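Local structure of lombricine kinase (Urechis caupo, 3JPZ) at residues P199-I204 with W215-D220; R122-L127 with R139-V144; Y129-T134 with V190-V195; N57-I62 with C268-N273; A150-D155 with N245-Q250. The protein catalyses, as a phosphagen kinase of the ATP:guanido phosphotransferase family, the reversible transfer of a phosphoryl group between ATP and lombricine. All blocks are in the same frame, centred on the assembly; numbering follows the deposited sequence. Where two conformers were deposited one is given.

Contact 1: P199-I204 with W215-D220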
# COMPACT_ATOMS: atom_id res chain seq x y z
N PRO A 199 -2.76 -13.15 3.97
CA PRO A 199 -2.99 -13.99 2.79
C PRO A 199 -4.34 -14.71 2.82
O PRO A 199 -4.44 -15.85 2.38
CB PRO A 199 -1.90 -15.04 2.91
CG PRO A 199 -1.55 -15.08 4.42
CD PRO A 199 -2.35 -13.99 5.10
N ASP A 200 -5.35 -14.06 3.37
CA ASP A 200 -6.69 -14.63 3.40
C ASP A 200 -7.18 -14.97 1.99
O ASP A 200 -7.19 -14.12 1.10
CB ASP A 200 -7.65 -13.64 4.04
CG ASP A 200 -9.00 -14.24 4.30
OD1 ASP A 200 -9.58 -14.83 3.37
OD2 ASP A 200 -9.47 -14.11 5.45
N ALA A 201 -7.58 -16.23 1.81
CA ALA A 201 -8.09 -16.71 0.53
C ALA A 201 -7.02 -16.73 -0.57
O ALA A 201 -7.34 -16.69 -1.75
CB ALA A 201 -9.29 -15.89 0.09
N ARG A 202 -5.76 -16.79 -0.17
CA ARG A 202 -4.67 -17.03 -1.12
C ARG A 202 -4.24 -18.47 -0.97
O ARG A 202 -4.28 -19.01 0.14
CB ARG A 202 -3.47 -16.14 -0.84
CG ARG A 202 -3.55 -14.78 -1.48
CD ARG A 202 -4.75 -14.02 -0.94
NE ARG A 202 -4.78 -12.67 -1.50
CZ ARG A 202 -5.18 -11.59 -0.84
NH1 ARG A 202 -5.60 -11.68 0.41
NH2 ARG A 202 -5.15 -10.41 -1.45
N GLY A 203 -3.85 -19.11 -2.06
CA GLY A 203 -3.40 -20.48 -1.97
C GLY A 203 -2.66 -20.99 -3.18
O GLY A 203 -2.65 -20.37 -4.25
N ILE A 204 -2.05 -22.15 -3.00
CA ILE A 204 -1.33 -22.82 -4.05
C ILE A 204 -1.89 -24.22 -4.19
O ILE A 204 -1.92 -24.98 -3.23
CB ILE A 204 0.16 -22.94 -3.71
CG1 ILE A 204 0.76 -21.54 -3.50
CG2 ILE A 204 0.89 -23.70 -4.80
CD1 ILE A 204 2.12 -21.55 -2.82
N TRP A 215 -2.25 -20.87 -8.72
CA TRP A 215 -2.21 -19.86 -7.66
C TRP A 215 -3.55 -19.16 -7.60
O TRP A 215 -4.05 -18.69 -8.62
CB TRP A 215 -1.16 -18.79 -7.92
CG TRP A 215 0.24 -19.22 -7.78
CD1 TRP A 215 0.71 -20.39 -7.29
CD2 TRP A 215 1.39 -18.44 -8.12
NE1 TRP A 215 2.08 -20.40 -7.31
CE2 TRP A 215 2.52 -19.20 -7.81
CE3 TRP A 215 1.56 -17.15 -8.64
CZ2 TRP A 215 3.82 -18.73 -8.03
CZ3 TRP A 215 2.86 -16.69 -8.86
CH2 TRP A 215 3.97 -17.48 -8.54
N ILE A 216 -4.11 -19.07 -6.41
CA ILE A 216 -5.36 -18.37 -6.23
C ILE A 216 -5.12 -17.04 -5.52
O ILE A 216 -4.47 -16.98 -4.48
CB ILE A 216 -6.37 -19.23 -5.44
CG1 ILE A 216 -6.66 -20.52 -6.21
CG2 ILE A 216 -7.66 -18.46 -5.19
CD1 ILE A 216 -7.64 -21.43 -5.54
N ASN A 217 -5.63 -15.98 -6.13
CA ASN A 217 -5.73 -14.68 -5.49
C ASN A 217 -4.37 -14.06 -5.18
O ASN A 217 -4.23 -13.31 -4.22
CB ASN A 217 -6.64 -14.78 -4.25
CG ASN A 217 -8.12 -14.85 -4.62
OD1 ASN A 217 -8.55 -14.25 -5.60
ND2 ASN A 217 -8.90 -15.60 -3.86
N GLU A 218 -3.38 -14.38 -5.99
CA GLU A 218 -2.16 -13.59 -6.02
C GLU A 218 -2.46 -12.34 -6.85
O GLU A 218 -3.05 -11.38 -6.35
CB GLU A 218 -0.99 -14.38 -6.62
CG GLU A 218 0.35 -13.71 -6.42
CD GLU A 218 1.15 -13.56 -7.70
OE1 GLU A 218 0.59 -13.82 -8.79
OE2 GLU A 218 2.33 -13.18 -7.61
N GLU A 219 -2.08 -12.35 -8.12
CA GLU A 219 -2.31 -11.21 -9.02
C GLU A 219 -3.64 -11.34 -9.73
O GLU A 219 -4.37 -10.36 -9.91
CB GLU A 219 -1.17 -11.11 -10.04
CG GLU A 219 -1.34 -10.01 -11.06
CD GLU A 219 -0.07 -9.77 -11.87
OE1 GLU A 219 -0.16 -9.07 -12.91
OE2 GLU A 219 1.00 -10.26 -11.47
N ASP A 220 -3.95 -12.56 -10.15
CA ASP A 220 -5.21 -12.88 -10.80
C ASP A 220 -6.01 -13.76 -9.85
O ASP A 220 -5.48 -14.23 -8.86
CB ASP A 220 -4.96 -13.61 -12.12
CG ASP A 220 -4.13 -12.79 -13.10
OD1 ASP A 220 -4.59 -11.70 -13.50
OD2 ASP A 220 -3.03 -13.24 -13.48
O HOH W 1 -4.42 -10.21 -4.44

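Contact 2: R122-L127 with R139-V144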
# COMPACT_ATOMS: atom_id res chain seq x y z
N ARG A 122 -6.90 -16.36 -15.16
CA ARG A 122 -8.33 -16.36 -15.38
C ARG A 122 -8.99 -15.56 -14.27
O ARG A 122 -8.56 -15.62 -13.12
CB ARG A 122 -8.87 -17.78 -15.41
CG ARG A 122 -8.42 -18.58 -16.63
CD ARG A 122 -9.03 -18.02 -17.90
NE ARG A 122 -8.68 -18.79 -19.09
CZ ARG A 122 -7.59 -18.58 -19.82
NH1 ARG A 122 -6.75 -17.61 -19.51
NH2 ARG A 122 -7.34 -19.33 -20.89
N GLY A 123 -9.98 -14.77 -14.65
CA GLY A 123 -10.89 -14.17 -13.68
C GLY A 123 -12.16 -14.99 -13.60
O GLY A 123 -12.51 -15.69 -14.55
N ILE A 124 -12.84 -14.92 -12.46
CA ILE A 124 -14.11 -15.61 -12.29
C ILE A 124 -15.24 -14.59 -12.43
O ILE A 124 -15.34 -13.65 -11.64
CB ILE A 124 -14.18 -16.29 -10.91
CG1 ILE A 124 -12.92 -17.13 -10.66
CG2 ILE A 124 -15.43 -17.15 -10.78
CD1 ILE A 124 -12.69 -18.24 -11.70
N ARG A 125 -16.07 -14.75 -13.46
CA ARG A 125 -17.10 -13.76 -13.76
C ARG A 125 -18.04 -13.58 -12.58
O ARG A 125 -18.35 -14.53 -11.86
CB ARG A 125 -17.88 -14.16 -15.02
CG ARG A 125 -19.04 -13.23 -15.34
CD ARG A 125 -19.48 -13.37 -16.78
NE ARG A 125 -18.50 -12.79 -17.70
CZ ARG A 125 -18.45 -13.05 -19.01
NH1 ARG A 125 -19.31 -13.89 -19.56
NH2 ARG A 125 -17.54 -12.47 -19.76
N GLY A 126 -18.47 -12.34 -12.37
CA GLY A 126 -19.32 -11.99 -11.25
C GLY A 126 -18.55 -11.45 -10.05
O GLY A 126 -19.17 -10.95 -9.11
N LEU A 127 -17.22 -11.51 -10.09
CA LEU A 127 -16.42 -11.19 -8.91
C LEU A 127 -15.30 -10.20 -9.21
O LEU A 127 -14.58 -10.34 -10.20
CB LEU A 127 -15.83 -12.46 -8.32
CG LEU A 127 -16.86 -13.51 -7.92
CD1 LEU A 127 -16.18 -14.83 -7.63
CD2 LEU A 127 -17.66 -13.04 -6.73
N ARG A 139 -12.89 -14.81 -1.01
CA ARG A 139 -13.10 -16.14 -0.47
C ARG A 139 -13.97 -16.95 -1.41
O ARG A 139 -13.81 -18.15 -1.50
CB ARG A 139 -13.76 -16.07 0.91
CG ARG A 139 -12.81 -15.70 2.03
CD ARG A 139 -13.57 -15.05 3.17
NE ARG A 139 -12.69 -14.57 4.23
CZ ARG A 139 -13.12 -14.00 5.34
NH1 ARG A 139 -14.42 -13.82 5.54
NH2 ARG A 139 -12.24 -13.60 6.26
N GLU A 140 -14.88 -16.27 -2.11
CA GLU A 140 -15.75 -16.91 -3.09
C GLU A 140 -14.95 -17.32 -4.33
O GLU A 140 -15.20 -18.38 -4.90
CB GLU A 140 -16.91 -15.99 -3.48
CG GLU A 140 -17.82 -16.54 -4.58
CD GLU A 140 -18.56 -17.80 -4.16
OE1 GLU A 140 -18.43 -18.20 -2.99
OE2 GLU A 140 -19.27 -18.39 -5.01
N VAL A 141 -14.01 -16.49 -4.76
CA VAL A 141 -13.08 -16.91 -5.80
C VAL A 141 -12.34 -18.17 -5.35
O VAL A 141 -12.35 -19.19 -6.03
CB VAL A 141 -12.04 -15.84 -6.15
CG1 VAL A 141 -11.05 -16.40 -7.14
CG2 VAL A 141 -12.70 -14.60 -6.73
N GLU A 142 -11.70 -18.09 -4.19
CA GLU A 142 -10.95 -19.23 -3.66
C GLU A 142 -11.83 -20.47 -3.56
O GLU A 142 -11.38 -21.58 -3.85
CB GLU A 142 -10.36 -18.92 -2.29
CG GLU A 142 -9.59 -20.10 -1.68
CD GLU A 142 -9.21 -19.87 -0.23
OE1 GLU A 142 -10.03 -19.31 0.52
OE2 GLU A 142 -8.09 -20.25 0.16
N ARG A 143 -13.08 -20.30 -3.15
CA ARG A 143 -13.95 -21.44 -2.94
C ARG A 143 -14.28 -22.06 -4.28
O ARG A 143 -14.19 -23.27 -4.46
CB ARG A 143 -15.24 -21.05 -2.24
CG ARG A 143 -16.15 -22.25 -2.01
CD ARG A 143 -17.42 -21.88 -1.26
NE ARG A 143 -18.38 -21.19 -2.10
CZ ARG A 143 -19.07 -21.76 -3.09
NH1 ARG A 143 -18.89 -23.05 -3.37
NH2 ARG A 143 -19.93 -21.04 -3.80
N VAL A 144 -14.68 -21.22 -5.22
CA VAL A 144 -15.08 -21.67 -6.54
C VAL A 144 -13.95 -22.45 -7.21
O VAL A 144 -14.14 -23.58 -7.65
CB VAL A 144 -15.49 -20.48 -7.42
CG1 VAL A 144 -15.65 -20.88 -8.87
CG2 VAL A 144 -16.79 -19.86 -6.89

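Contact 3: Y129-T134 with V190-V195. With NO3 (nitrate ion), chain C.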
# COMPACT_ATOMS: atom_id res chain seq x y z
N TYR A 129 -11.89 -8.19 -9.37
CA TYR A 129 -10.46 -8.42 -9.29
C TYR A 129 -9.89 -7.99 -7.95
O TYR A 129 -10.51 -7.23 -7.21
CB TYR A 129 -9.78 -7.63 -10.40
CG TYR A 129 -10.15 -8.05 -11.79
CD1 TYR A 129 -10.01 -9.37 -12.21
CD2 TYR A 129 -10.60 -7.12 -12.72
CE1 TYR A 129 -10.33 -9.76 -13.49
CE2 TYR A 129 -10.93 -7.50 -14.00
CZ TYR A 129 -10.79 -8.82 -14.38
OH TYR A 129 -11.11 -9.17 -15.67
N PRO A 130 -8.67 -8.45 -7.63
CA PRO A 130 -7.94 -8.13 -6.40
C PRO A 130 -7.91 -6.65 -6.01
O PRO A 130 -7.91 -6.36 -4.82
CB PRO A 130 -6.53 -8.62 -6.72
CG PRO A 130 -6.75 -9.78 -7.62
CD PRO A 130 -7.94 -9.42 -8.47
N PRO A 131 -7.87 -5.73 -6.98
CA PRO A 131 -7.83 -4.33 -6.53
C PRO A 131 -9.08 -3.90 -5.78
O PRO A 131 -8.97 -3.05 -4.89
CB PRO A 131 -7.69 -3.55 -7.85
CG PRO A 131 -7.11 -4.54 -8.82
CD PRO A 131 -7.75 -5.85 -8.44
N SER A 132 -10.24 -4.47 -6.11
CA SER A 132 -11.52 -3.98 -5.61
C SER A 132 -12.38 -5.03 -4.89
O SER A 132 -13.45 -4.71 -4.40
CB SER A 132 -12.34 -3.40 -6.76
OG SER A 132 -11.65 -2.32 -7.37
N CYS A 133 -11.91 -6.27 -4.84
CA CYS A 133 -12.70 -7.34 -4.26
C CYS A 133 -12.72 -7.27 -2.74
O CYS A 133 -11.72 -6.95 -2.10
CB CYS A 133 -12.15 -8.70 -4.68
SG CYS A 133 -10.50 -9.03 -4.00
N THR A 134 -13.88 -7.58 -2.16
CA THR A 134 -13.98 -7.64 -0.72
C THR A 134 -13.35 -8.94 -0.26
O THR A 134 -13.08 -9.82 -1.09
CB THR A 134 -15.46 -7.64 -0.28
OG1 THR A 134 -16.15 -8.69 -0.97
CG2 THR A 134 -16.12 -6.31 -0.60
N VAL A 190 0.59 -3.23 -5.01
CA VAL A 190 0.47 -2.51 -3.75
C VAL A 190 -0.48 -1.32 -3.91
O VAL A 190 -1.51 -1.22 -3.24
CB VAL A 190 1.84 -2.02 -3.25
CG1 VAL A 190 1.67 -1.02 -2.11
CG2 VAL A 190 2.68 -3.20 -2.79
N ASN A 191 -0.12 -0.43 -4.82
CA ASN A 191 -0.86 0.80 -5.01
C ASN A 191 -2.31 0.57 -5.49
O ASN A 191 -3.16 1.44 -5.33
CB ASN A 191 -0.10 1.71 -5.98
CG ASN A 191 1.26 2.14 -5.44
OD1 ASN A 191 1.44 2.30 -4.24
ND2 ASN A 191 2.21 2.35 -6.33
N SER A 192 -2.59 -0.59 -6.06
CA SER A 192 -3.96 -0.92 -6.48
C SER A 192 -4.76 -1.56 -5.35
O SER A 192 -5.89 -2.02 -5.56
CB SER A 192 -3.95 -1.85 -7.70
OG SER A 192 -3.36 -3.10 -7.40
N ALA A 193 -4.18 -1.58 -4.16
CA ALA A 193 -4.76 -2.28 -3.02
C ALA A 193 -5.08 -3.71 -3.39
O ALA A 193 -6.07 -4.27 -2.92
CB ALA A 193 -6.02 -1.56 -2.54
N SER A 194 -4.25 -4.32 -4.23
CA SER A 194 -4.48 -5.69 -4.64
C SER A 194 -3.87 -6.69 -3.66
O SER A 194 -4.02 -7.89 -3.84
CB SER A 194 -3.94 -5.93 -6.05
OG SER A 194 -4.79 -5.34 -7.01
N VAL A 195 -3.21 -6.20 -2.62
CA VAL A 195 -2.63 -7.08 -1.60
C VAL A 195 -3.34 -6.99 -0.23
O VAL A 195 -2.78 -7.34 0.80
CB VAL A 195 -1.10 -6.82 -1.43
CG1 VAL A 195 -0.36 -7.10 -2.73
CG2 VAL A 195 -0.82 -5.40 -0.98
N NO3 C . 5.00 4.28 -5.86
O1 NO3 C . 4.04 4.06 -4.88
O2 NO3 C . 4.77 3.79 -7.14
O3 NO3 C . 6.18 4.99 -5.56

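Contact 4: N57-I62 with C268-N273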
# COMPACT_ATOMS: atom_id res chain seq x y z
N ASN A 57 8.07 4.60 -15.68
CA ASN A 57 7.50 3.95 -16.85
C ASN A 57 6.63 2.76 -16.49
O ASN A 57 7.11 1.67 -16.19
CB ASN A 57 8.62 3.54 -17.80
CG ASN A 57 9.51 4.70 -18.15
OD1 ASN A 57 9.04 5.83 -18.28
ND2 ASN A 57 10.80 4.44 -18.28
N CYS A 58 5.33 3.00 -16.49
CA CYS A 58 4.36 1.95 -16.20
C CYS A 58 3.11 2.20 -17.01
O CYS A 58 3.00 3.21 -17.69
CB CYS A 58 4.02 1.95 -14.71
SG CYS A 58 3.27 3.48 -14.14
N ILE A 59 2.16 1.26 -16.96
CA ILE A 59 0.87 1.48 -17.58
C ILE A 59 0.06 2.35 -16.63
O ILE A 59 -0.37 3.42 -16.99
CB ILE A 59 0.11 0.17 -17.82
CG1 ILE A 59 0.93 -0.78 -18.69
CG2 ILE A 59 -1.21 0.48 -18.47
CD1 ILE A 59 0.24 -2.10 -18.95
N GLY A 60 -0.14 1.85 -15.42
CA GLY A 60 -0.81 2.61 -14.37
C GLY A 60 -2.31 2.42 -14.35
O GLY A 60 -3.00 3.04 -13.54
N LEU A 61 -2.82 1.58 -15.24
CA LEU A 61 -4.25 1.34 -15.33
C LEU A 61 -4.57 -0.07 -14.88
O LEU A 61 -3.92 -1.02 -15.29
CB LEU A 61 -4.74 1.55 -16.76
CG LEU A 61 -6.23 1.34 -16.99
CD1 LEU A 61 -7.02 2.38 -16.21
CD2 LEU A 61 -6.58 1.40 -18.47
N ILE A 62 -5.60 -0.22 -14.06
CA ILE A 62 -5.99 -1.54 -13.60
C ILE A 62 -7.50 -1.63 -13.38
O ILE A 62 -8.12 -0.69 -12.88
CB ILE A 62 -5.23 -1.92 -12.31
CG1 ILE A 62 -5.52 -3.37 -11.94
CG2 ILE A 62 -5.61 -0.96 -11.19
CD1 ILE A 62 -4.50 -3.98 -11.00
N CYS A 268 -8.46 -9.74 -17.53
CA CYS A 268 -7.66 -9.73 -16.32
C CYS A 268 -7.61 -8.28 -15.85
O CYS A 268 -8.03 -7.39 -16.57
CB CYS A 268 -6.27 -10.25 -16.62
SG CYS A 268 -5.52 -9.38 -18.01
N ALA A 269 -7.10 -8.04 -14.65
CA ALA A 269 -7.12 -6.69 -14.10
C ALA A 269 -6.14 -5.81 -14.84
O ALA A 269 -6.42 -4.65 -15.11
CB ALA A 269 -6.81 -6.72 -12.61
N CYS A 270 -4.98 -6.35 -15.17
CA CYS A 270 -3.97 -5.56 -15.88
C CYS A 270 -4.11 -5.76 -17.37
O CYS A 270 -4.06 -6.89 -17.86
CB CYS A 270 -2.57 -5.93 -15.44
SG CYS A 270 -1.27 -4.97 -16.30
N PRO A 271 -4.27 -4.66 -18.11
CA PRO A 271 -4.46 -4.67 -19.57
C PRO A 271 -3.31 -5.35 -20.30
O PRO A 271 -3.49 -5.80 -21.43
CB PRO A 271 -4.53 -3.18 -19.93
CG PRO A 271 -4.92 -2.49 -18.66
CD PRO A 271 -4.26 -3.29 -17.57
N SER A 272 -2.15 -5.42 -19.66
CA SER A 272 -0.98 -6.02 -20.28
C SER A 272 -1.23 -7.50 -20.55
O SER A 272 -0.64 -8.07 -21.45
CB SER A 272 0.23 -5.89 -19.36
OG SER A 272 0.08 -6.71 -18.22
N ASN A 273 -2.13 -8.10 -19.78
CA ASN A 273 -2.33 -9.54 -19.80
C ASN A 273 -3.59 -9.97 -20.53
O ASN A 273 -4.05 -11.09 -20.34
CB ASN A 273 -2.39 -10.07 -18.37
CG ASN A 273 -1.05 -10.02 -17.67
OD1 ASN A 273 0.01 -10.01 -18.30
ND2 ASN A 273 -1.08 -9.99 -16.34

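Contact 5: A150-D155 with N245-Q250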
# COMPACT_ATOMS: atom_id res chain seq x y z
N ALA A 150 -11.18 -29.75 -6.88
CA ALA A 150 -11.34 -31.00 -6.16
C ALA A 150 -12.03 -32.05 -7.02
O ALA A 150 -12.05 -33.23 -6.66
CB ALA A 150 -12.14 -30.76 -4.88
N GLY A 151 -12.59 -31.62 -8.14
CA GLY A 151 -13.27 -32.52 -9.06
C GLY A 151 -12.41 -32.97 -10.21
O GLY A 151 -12.86 -33.70 -11.09
N LEU A 152 -11.15 -32.53 -10.22
CA LEU A 152 -10.19 -33.04 -11.18
C LEU A 152 -9.71 -34.41 -10.72
O LEU A 152 -9.67 -34.69 -9.52
CB LEU A 152 -8.99 -32.10 -11.31
CG LEU A 152 -9.29 -30.66 -11.70
CD1 LEU A 152 -8.00 -29.93 -12.06
CD2 LEU A 152 -10.27 -30.61 -12.86
N SER A 153 -9.35 -35.26 -11.66
CA SER A 153 -8.78 -36.56 -11.33
C SER A 153 -7.62 -36.86 -12.27
O SER A 153 -7.12 -35.96 -12.95
CB SER A 153 -9.84 -37.66 -11.44
OG SER A 153 -10.18 -37.92 -12.79
N GLY A 154 -7.20 -38.11 -12.32
CA GLY A 154 -6.11 -38.51 -13.18
C GLY A 154 -4.82 -37.79 -12.85
O GLY A 154 -4.44 -37.69 -11.68
N ASP A 155 -4.13 -37.30 -13.87
CA ASP A 155 -2.86 -36.61 -13.66
C ASP A 155 -3.10 -35.17 -13.20
O ASP A 155 -2.15 -34.42 -12.98
CB ASP A 155 -2.02 -36.61 -14.93
CG ASP A 155 -2.55 -35.68 -15.98
OD1 ASP A 155 -3.79 -35.62 -16.13
OD2 ASP A 155 -1.74 -35.00 -16.64
N ASN A 245 -9.88 -26.16 -19.47
CA ASN A 245 -11.23 -26.55 -19.86
C ASN A 245 -11.90 -27.39 -18.78
O ASN A 245 -13.11 -27.28 -18.56
CB ASN A 245 -11.20 -27.34 -21.18
CG ASN A 245 -10.92 -26.45 -22.39
OD1 ASN A 245 -11.09 -25.24 -22.35
ND2 ASN A 245 -10.49 -27.07 -23.49
N ALA A 246 -11.11 -28.22 -18.12
CA ALA A 246 -11.63 -29.13 -17.11
C ALA A 246 -12.06 -28.37 -15.86
O ALA A 246 -13.10 -28.65 -15.26
CB ALA A 246 -10.59 -30.18 -16.76
N ILE A 247 -11.25 -27.39 -15.48
CA ILE A 247 -11.53 -26.55 -14.34
C ILE A 247 -12.81 -25.77 -14.60
O ILE A 247 -13.64 -25.60 -13.71
CB ILE A 247 -10.38 -25.55 -14.12
CG1 ILE A 247 -9.15 -26.28 -13.59
CG2 ILE A 247 -10.80 -24.45 -13.15
CD1 ILE A 247 -7.88 -25.44 -13.63
N ALA A 248 -12.95 -25.30 -15.83
CA ALA A 248 -14.13 -24.55 -16.23
C ALA A 248 -15.37 -25.43 -16.14
O ALA A 248 -16.42 -24.99 -15.69
CB ALA A 248 -13.97 -24.02 -17.64
N GLU A 249 -15.24 -26.68 -16.58
CA GLU A 249 -16.39 -27.57 -16.65
C GLU A 249 -16.92 -27.81 -15.25
O GLU A 249 -18.13 -27.82 -15.02
CB GLU A 249 -16.03 -28.90 -17.31
CG GLU A 249 -17.14 -29.49 -18.16
CD GLU A 249 -16.88 -30.94 -18.54
OE1 GLU A 249 -15.71 -31.37 -18.48
OE2 GLU A 249 -17.85 -31.63 -18.91
N GLN A 250 -16.01 -28.01 -14.31
CA GLN A 250 -16.39 -28.12 -12.91
C GLN A 250 -17.06 -26.83 -12.45
O GLN A 250 -18.05 -26.86 -11.72
CB GLN A 250 -15.16 -28.40 -12.05
CG GLN A 250 -14.53 -29.74 -12.32
CD GLN A 250 -15.53 -30.89 -12.18
OE1 GLN A 250 -16.44 -30.83 -11.36
NE2 GLN A 250 -15.35 -31.93 -12.98

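Contact 1: P199-I204 with W215-D220
Gly203 and Ile204 pair with Ile216 and Trp215 in an antiparallel beta hairpin, at the end of strands 203-207 and 212-216 remote from their connecting turn and inside the large sheet of the catalytic domain. Gly203 and Ile216 form the hydrogen-bonded pair: Ile216 N reaches Gly203 O at 2.9 Å, and Gly203 N returns a longer bond of 3.3 Å to Ile216 O. Next to them, Ile204 and Trp215 make a non-hydrogen-bonded pair whose side chains run side by side, with Ile204 CG1 4.0 Å from Trp215 CD1; the indole NE1 itself bonds to Phe179 O. Beyond the strands, Asn217 ND2 donates to Ala201 O (2.8 Å, 163°), with that oxygen lying in the amide plane. In the other direction Arg202 NE donates to Asn217 O (2.8 Å), which sits at the guanidinium edge; the guanidinium and the side-chain amide of Asn217 stand 83° apart. A bend at chi2 (62°) curls the arginine chain round this oxygen. Arg202 NH1 also holds Asp200 O, and NH2 reaches a water that links it to Glu218 O. The N-H groups of one buried arginine thus serve carbonyl oxygens and water, which fixes the guanidinium's rotation where the strands part.

Contact 2: R122-L127 with R139-V144
Ile124 and Val141 mark the closest approach of the two backbones, their CA atoms 6.7 Å apart, where a type II turn from Ile124 to Leu127 lies against one side of helix 135-149. The turn is closed by Leu127 N bonding to Ile124 O, and it presents the side chains of both its end residues to the helix. Leu127 makes the tightest contact, its CD1 methyl 3.6 Å from Val141 CG2 as the two side chains slide past each other in opposite directions. The same CD1 lies 3.9 Å from Glu140 CG, the leucine crossing the glutamate chain at about a right angle. Ile124 divides its branches: CG1 meets Val141 CG1 at 4.1 Å and CG2 meets Val144 CG1 at 4.2 Å, one helical turn apart. Glu140 offers only its aliphatic part here, since a bend at chi2 (64°) swings the carboxylate back to Arg143, whose NH2 forms a salt bridge with OE2 (3.0 Å) and whose NE bonds to OE1 on its syn side. The arrangement is an apolar loop-on-helix packing, continued by Met251 of helix 233-252 on Ile124 and Val144 and by Phe3 of the second subunit on Leu127 and Glu140, where the connection from strand 113-122 folds back on the helix that follows it.

Contact 3: Y129-T134 with V190-V195
Pro131 and Ser194 bring two irregular backbones within 4.1 Å, CA to CA, where the loop before helix 135-149 meets the Schellman motif that ends helix 187-191, with Ala193 as its positive-phi C-prime residue. Ser194 OG rests on the pyrrolidine ring of Pro131, 3.0 Å from CG, and its CB lies 3.8 Å from Pro130 CB. The ring nitrogen has no hydrogen to offer this hydroxyl, which donates instead to Ser192 OG (2.7 Å); that second hydroxyl is bonded in turn to Leu188 O, one turn back in the helix. Ser194 CA also directs its hydrogen almost straight at Pro130 O (3.5 Å, 175° at the hydrogen). Carbonyl oxygens crowd the seam: Pro131 O and Ser192 O lie 3.3 Å apart, Pro130 O and Ala193 O 3.4 Å. Neither pair can bond by itself, and a cation serves each. Lys46 NZ bonds to both members of the first pair, whereas Arg196 takes Pro130 O with NH2 and Ala193 O with NE, so positive charge would offset the repulsion. Lys46 comes from helix 44-53, whose Pro50 also touches Ser192; the contact therefore lies against that helix, between the C-terminal end of helix 187-191 and the start of helix 135-149.

Contact 4: N57-I62 with C268-N273
Ala269 O is approached by two carbons of Ile62: CA, through a CA-H...O contact of 3.5 Å with 138° at the hydrogen, and CG1, also at 3.5 Å. This is an interdomain junction of the phosphagen kinase fold, in which a loop of the N-terminal domain runs roughly antiparallel (158°) to the loop joining strands 265-266 and 279-285 of the catalytic domain. No hydrogen bond joins the two segments themselves, although Ala269 does form a backbone hydrogen bond with Ala63, the residue after Ile62. Ile62 has CG1 anti to its backbone N (chi1 -173°), which carries that branch over Ala269 CB at 3.7 Å. Farther along, the carbonyl oxygen of Leu61 faces the Pro271 ring, 3.2 Å from CD, and Leu61 CD2 touches CG of the same ring more loosely at 4.2 Å. Pro271 O in turn bonds to His84 NE2. Helix 73-83 backs the junction, with Phe76 against Leu61 and both Val79 and Lys83 against Ile59. The contact is thus chiefly apolar, with backbone carbonyls facing C-H groups. At its outer end the extended Ile59 side chain sets its CD1 methyl 3.8 Å from Ser272 CB.

Contact 5: A150-D155 with N245-Q250
Leu152 carries this contact with its two methyl groups, which lie on one flank of helix 233-252, one on Ala246 and one deeper, on Ile247. CD2 rests on Ala246 CB at 3.9 Å, and CD1 reaches inward to Ile247 CG1 at 4.1 Å, the leucine and isoleucine chains meeting at an oblique angle. The first torsion of Leu152 places CG beside the backbone N (chi1 -57°), and the nearly straight second one brings both methyls to the helix although the CB itself does not face it. One turn further along, Gln250 closes the outer edge. Its chain is bent at chi2 (-55°), so that the amide folds over the backbone of Gly151: CD lies 4.2 Å from Gly151 CA, and NE2 is 3.6 Å from Gly151 O, too far for a hydrogen bond. The polar end of the glutamine therefore lies over the glycine backbone, but no hydrogen bond joins the two.

Around this first shell, Ile247 is held from the buried side by Leu149 of helix 135-149 and by Phe212 and Ile214 of strand 212-216. The far end of the 150-155 loop is tied by charge to helix 233-252, since Asp155 forms salt bridges with both Arg239 and Arg242. The loop leading from helix 135-149 to strand 158-162 is thereby laid against helix 233-252, which packs beside the sheet.

In the fold
Contacts 1 to 4 are buried, whereas contact 5 lies at the surface. Contacts 1 and 2 meet at helix 135-149: Asp200 and Arg139 form a salt bridge between them, and Ile216 packs on Glu142. Contacts 1, 2 and 3 touch the second subunit. Contacts 3 and 4 join where Ile62 CD1 meets Pro131 and Tyr129 covers Ala269. The loop after strand 113-122 supplies 122-127 to contact 2 and 129-134 to contact 3. Contact 5 stands about 30 Å from contact 4, centre to centre, on the opposite side of the chain's centre. Hydrogen bonds across the segments occur only in contact 1; contacts 2 and 5 rely on aliphatic branches, contact 3 sets prolines against oxygens, and contact 4 mixes such contacts with aliphatic packing.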